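Local coordinates for piwi domain-containing protein (Vanderwaltozyma polyspora, PDB 5THE) that probably binds RNA as an Argonaute, the chain here being its C-terminal lobe with the Piwi domain, at residues A[392-404]-A[413-425]. Sequence-based numbering, arbitrary orientation.
Sequences NQVRFIPIQENAK and VQSMGNVMPGTVV
Gln414 reaches across to the backbone of 392-404 and gives its NE2 to Gln400 O at 2.7 Å, with the N-H pointing almost straight at the oxygen (176°). The acceptor lies in the plane of the Gln414 amide, yet the donor sits well above the carbonyl plane of Gln400 rather than on a lone pair. Getting there takes a chi1 of 54°, which wedges CG between the backbone N and carbonyl carbon of Gln414, with the chain extended beyond. On the way its CB packs on Pro398 CB at 3.6 Å. One residue before Gln414, Val413 N donates to Glu401 O (2.9 Å), the next carbonyl after that of Gln400, joining 402-404 to the strand that leads into the type I' turn from Ser415 to Asn418. Val413 CG1 meets the methyl of Ala403 beside this bond.

Beyond Pro398 a water takes over: it accepts from Val419 N and lies within hydrogen-bonding distance of Phe396 O (2.6 Å) and Asn418 OD1, with more acceptors around it than it has protons. Asn418 OD1 also receives Gly449 N, while its ND2 serves Met416 O and Gly447 O, so both ends of that amide are held. The Phe396 ring carries the apolar end, with Val425 CG2 over one face, 4.1 Å from the centroid, and Val419 CG2 at its edge. Just before Phe396, in the loop, Arg395 NH1 grips Asn392 O and Val394 O, and its NH2 pairs with a bound-RNA phosphate.

With an alanine at Gln414, Gln400 O would probably lose this donor, and Pro398 CG its amide contact. Polar groups at one end are thus matched by main-chain carbonyls and a water, a side-chain amide standing in as donor, while apolar packing holds the Phe396 end.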
loop_
_atom_site.group_PDB
_atom_site.type_symbol
_atom_site.label_atom_id
_atom_site.label_comp_id
_atom_site.label_asym_id
_atom_site.label_seq_id
_atom_site.Cartn_x
_atom_site.Cartn_y
_atom_site.Cartn_z
ATOM N N ASN A 392 13.098 -8.135 10.964
ATOM C CA ASN A 392 14.037 -9.204 11.256
ATOM C C ASN A 392 15.231 -8.577 11.956
ATOM O O ASN A 392 15.319 -7.354 12.089
ATOM C CB ASN A 392 14.426 -9.960 9.983
ATOM C CG ASN A 392 14.843 -9.035 8.868
ATOM O OD1 ASN A 392 15.886 -8.388 8.953
ATOM N ND2 ASN A 392 14.026 -8.958 7.814
ATOM N N GLN A 393 16.151 -9.425 12.412
ATOM C CA GLN A 393 17.271 -8.948 13.213
ATOM C C GLN A 393 18.481 -8.557 12.381
ATOM O O GLN A 393 19.414 -7.960 12.921
ATOM C CB GLN A 393 17.686 -10.015 14.230
ATOM C CG GLN A 393 16.750 -10.146 15.428
ATOM C CD GLN A 393 16.106 -8.815 15.846
ATOM O OE1 GLN A 393 15.006 -8.489 15.424
ATOM N NE2 GLN A 393 16.798 -8.050 16.668
ATOM N N VAL A 394 18.494 -8.885 11.093
ATOM C CA VAL A 394 19.642 -8.600 10.247
ATOM C C VAL A 394 19.776 -7.096 10.057
ATOM O O VAL A 394 18.790 -6.402 9.777
ATOM C CB VAL A 394 19.485 -9.309 8.898
ATOM C CG1 VAL A 394 20.673 -9.033 8.025
ATOM C CG2 VAL A 394 19.290 -10.804 9.117
ATOM N N ARG A 395 20.997 -6.587 10.203
ATOM C CA ARG A 395 21.302 -5.205 9.863
ATOM C C ARG A 395 22.503 -5.182 8.935
ATOM O O ARG A 395 23.404 -6.019 9.055
ATOM C CB ARG A 395 21.585 -4.366 11.114
ATOM C CG ARG A 395 20.414 -4.255 12.063
ATOM C CD ARG A 395 19.246 -3.523 11.424
ATOM N NE ARG A 395 18.149 -3.333 12.369
ATOM C CZ ARG A 395 17.175 -4.216 12.594
ATOM N NH1 ARG A 395 17.134 -5.373 11.940
ATOM N NH2 ARG A 395 16.230 -3.931 13.473
ATOM N N PHE A 396 22.490 -4.232 7.994
ATOM C CA PHE A 396 23.546 -4.029 7.007
ATOM C C PHE A 396 24.256 -2.728 7.337
ATOM O O PHE A 396 23.615 -1.675 7.429
ATOM C CB PHE A 396 22.973 -3.948 5.592
ATOM C CG PHE A 396 22.289 -5.211 5.112
ATOM C CD1 PHE A 396 22.557 -6.438 5.704
ATOM C CD2 PHE A 396 21.406 -5.165 4.029
ATOM C CE1 PHE A 396 21.946 -7.593 5.254
ATOM C CE2 PHE A 396 20.806 -6.310 3.559
ATOM C CZ PHE A 396 21.065 -7.533 4.177
ATOM N N ILE A 397 25.570 -2.788 7.501
ATOM C CA ILE A 397 26.376 -1.622 7.836
ATOM C C ILE A 397 27.328 -1.382 6.674
ATOM O O ILE A 397 27.995 -2.318 6.231
ATOM C CB ILE A 397 27.162 -1.791 9.150
ATOM C CG1 ILE A 397 26.222 -2.145 10.306
ATOM C CG2 ILE A 397 27.971 -0.543 9.473
ATOM C CD1 ILE A 397 25.003 -1.247 10.412
ATOM N N PRO A 398 27.420 -0.165 6.154
ATOM C CA PRO A 398 28.312 0.076 5.023
ATOM C C PRO A 398 29.762 0.091 5.468
ATOM O O PRO A 398 30.093 0.474 6.589
ATOM C CB PRO A 398 27.865 1.446 4.504
ATOM C CG PRO A 398 27.290 2.119 5.685
ATOM C CD PRO A 398 26.645 1.034 6.522
ATOM N N ILE A 399 30.631 -0.341 4.562
ATOM C CA ILE A 399 32.057 -0.400 4.821
ATOM C C ILE A 399 32.820 0.693 4.080
ATOM O O ILE A 399 33.862 1.146 4.563
ATOM C CB ILE A 399 32.586 -1.797 4.434
ATOM C CG1 ILE A 399 32.053 -2.858 5.381
ATOM C CG2 ILE A 399 34.103 -1.851 4.429
ATOM C CD1 ILE A 399 32.490 -4.253 4.946
ATOM N N GLN A 400 32.337 1.126 2.926
ATOM C CA GLN A 400 33.044 2.074 2.079
ATOM C C GLN A 400 32.105 3.216 1.767
ATOM O O GLN A 400 30.883 3.087 1.882
ATOM C CB GLN A 400 33.495 1.435 0.770
ATOM C CG GLN A 400 34.220 0.154 0.966
ATOM C CD GLN A 400 34.366 -0.633 -0.299
ATOM O OE1 GLN A 400 34.515 -1.850 -0.244
ATOM N NE2 GLN A 400 34.343 0.052 -1.461
ATOM N N GLU A 401 32.686 4.335 1.358
ATOM C CA GLU A 401 31.867 5.427 0.860
ATOM C C GLU A 401 31.567 5.264 -0.623
ATOM O O GLU A 401 30.418 5.459 -1.037
ATOM C CB GLU A 401 32.549 6.768 1.139
ATOM C CG GLU A 401 32.531 7.150 2.622
ATOM C CD GLU A 401 33.162 8.508 2.899
ATOM O OE1 GLU A 401 33.871 9.028 2.014
ATOM O OE2 GLU A 401 32.954 9.054 4.006
ATOM N N ASN A 402 32.567 4.859 -1.410
ATOM C CA ASN A 402 32.451 4.624 -2.842
ATOM C C ASN A 402 32.873 3.203 -3.173
ATOM O O ASN A 402 33.639 2.573 -2.442
ATOM C CB ASN A 402 33.332 5.580 -3.687
ATOM C CG ASN A 402 32.930 7.033 -3.542
ATOM O OD1 ASN A 402 31.844 7.436 -3.960
ATOM N ND2 ASN A 402 33.807 7.833 -2.934
ATOM N N ALA A 403 32.344 2.707 -4.291
ATOM C CA ALA A 403 32.846 1.506 -4.936
ATOM C C ALA A 403 32.691 1.717 -6.435
ATOM O O ALA A 403 32.011 2.647 -6.876
ATOM C CB ALA A 403 32.099 0.253 -4.469
ATOM N N LYS A 404 33.320 0.843 -7.221
ATOM C CA LYS A 404 33.186 0.927 -8.673
ATOM C C LYS A 404 31.878 0.296 -9.116
ATOM O O LYS A 404 31.593 -0.861 -8.778
ATOM C CB LYS A 404 34.361 0.258 -9.386
ATOM C CG LYS A 404 35.653 1.048 -9.230
ATOM C CD LYS A 404 36.770 0.526 -10.132
ATOM C CE LYS A 404 37.928 1.510 -10.152
ATOM N NZ LYS A 404 37.476 2.880 -10.548
ATOM N N VAL A 413 28.132 4.271 -2.411
ATOM C CA VAL A 413 27.487 3.020 -2.055
ATOM C C VAL A 413 26.893 3.070 -0.655
ATOM O O VAL A 413 26.499 2.036 -0.112
ATOM C CB VAL A 413 28.463 1.830 -2.198
ATOM C CG1 VAL A 413 28.853 1.663 -3.655
ATOM C CG2 VAL A 413 29.730 2.029 -1.306
ATOM N N GLN A 414 26.816 4.244 -0.052
ATOM C CA GLN A 414 26.066 4.396 1.188
ATOM C C GLN A 414 25.368 5.744 1.176
ATOM O O GLN A 414 25.765 6.659 0.452
ATOM C CB GLN A 414 26.963 4.278 2.424
ATOM C CG GLN A 414 28.150 5.218 2.428
ATOM C CD GLN A 414 28.831 5.263 3.788
ATOM O OE1 GLN A 414 28.339 5.912 4.707
ATOM N NE2 GLN A 414 29.950 4.554 3.927
ATOM N N SER A 415 24.318 5.856 1.997
ATOM C CA SER A 415 23.533 7.081 2.097
ATOM C C SER A 415 22.964 7.202 3.501
ATOM O O SER A 415 22.408 6.231 4.040
ATOM C CB SER A 415 22.393 7.098 1.075
ATOM O OG SER A 415 21.704 8.334 1.133
ATOM N N MET A 416 23.086 8.398 4.079
ATOM C CA MET A 416 22.558 8.660 5.415
ATOM C C MET A 416 23.072 7.645 6.431
ATOM O O MET A 416 22.329 7.154 7.277
ATOM C CB MET A 416 21.030 8.688 5.394
ATOM C CG MET A 416 20.482 9.749 4.467
ATOM S SD MET A 416 18.729 9.508 4.178
ATOM C CE MET A 416 18.034 10.135 5.683
ATOM N N GLY A 417 24.352 7.312 6.328
ATOM C CA GLY A 417 24.970 6.404 7.266
ATOM C C GLY A 417 24.561 4.964 7.108
ATOM O O GLY A 417 24.919 4.137 7.949
ATOM N N ASN A 418 23.822 4.637 6.056
ATOM C CA ASN A 418 23.286 3.302 5.862
ATOM C C ASN A 418 23.706 2.778 4.502
ATOM O O ASN A 418 24.249 3.512 3.674
ATOM C CB ASN A 418 21.762 3.308 6.013
ATOM C CG ASN A 418 21.343 3.313 7.475
ATOM O OD1 ASN A 418 21.104 2.262 8.066
ATOM N ND2 ASN A 418 21.295 4.493 8.073
ATOM N N VAL A 419 23.484 1.483 4.280
ATOM C CA VAL A 419 23.831 0.954 2.975
ATOM C C VAL A 419 22.935 1.631 1.943
ATOM O O VAL A 419 21.859 2.163 2.254
ATOM C CB VAL A 419 23.719 -0.582 2.899
ATOM C CG1 VAL A 419 24.767 -1.228 3.803
ATOM C CG2 VAL A 419 22.312 -1.057 3.309
ATOM N N MET A 420 23.412 1.641 0.711
ATOM C CA MET A 420 22.685 2.287 -0.370
ATOM C C MET A 420 21.322 1.621 -0.558
ATOM O O MET A 420 21.209 0.398 -0.462
ATOM C CB MET A 420 23.498 2.195 -1.668
ATOM C CG MET A 420 23.075 3.189 -2.759
ATOM S SD MET A 420 23.566 4.866 -2.290
ATOM C CE MET A 420 22.888 5.798 -3.650
ATOM N N PRO A 421 20.264 2.387 -0.816
ATOM C CA PRO A 421 19.124 1.690 -1.431
ATOM C C PRO A 421 19.434 1.325 -2.898
ATOM O O PRO A 421 20.245 2.005 -3.483
ATOM C CB PRO A 421 17.987 2.717 -1.329
ATOM C CG PRO A 421 18.624 4.029 -1.041
ATOM C CD PRO A 421 19.976 3.787 -0.448
ATOM N N GLY A 422 18.950 0.241 -3.485
ATOM C CA GLY A 422 18.585 -0.978 -2.852
ATOM C C GLY A 422 19.719 -1.990 -2.958
ATOM O O GLY A 422 19.955 -2.703 -3.952
ATOM N N THR A 423 20.440 -2.018 -1.861
ATOM C CA THR A 423 21.393 -3.062 -1.577
ATOM C C THR A 423 20.683 -4.410 -1.530
ATOM O O THR A 423 19.706 -4.583 -0.798
ATOM C CB THR A 423 22.057 -2.746 -0.236
ATOM O OG1 THR A 423 22.865 -1.571 -0.379
ATOM C CG2 THR A 423 22.899 -3.919 0.255
ATOM N N VAL A 424 21.181 -5.360 -2.313
ATOM C CA VAL A 424 20.704 -6.736 -2.301
ATOM C C VAL A 424 21.792 -7.606 -1.699
ATOM O O VAL A 424 22.976 -7.458 -2.032
ATOM C CB VAL A 424 20.361 -7.251 -3.714
ATOM C CG1 VAL A 424 19.703 -8.645 -3.622
ATOM C CG2 VAL A 424 19.456 -6.281 -4.421
ATOM N N VAL A 425 21.386 -8.535 -0.849
ATOM C CA VAL A 425 22.259 -9.581 -0.345
ATOM C C VAL A 425 21.521 -10.892 -0.589
ATOM O O VAL A 425 20.441 -11.111 -0.030
ATOM C CB VAL A 425 22.593 -9.393 1.142
ATOM C CG1 VAL A 425 23.379 -10.590 1.682
ATOM C CG2 VAL A 425 23.399 -8.112 1.348
HETATM O O HOH W 1 22.078 0.165 6.514
#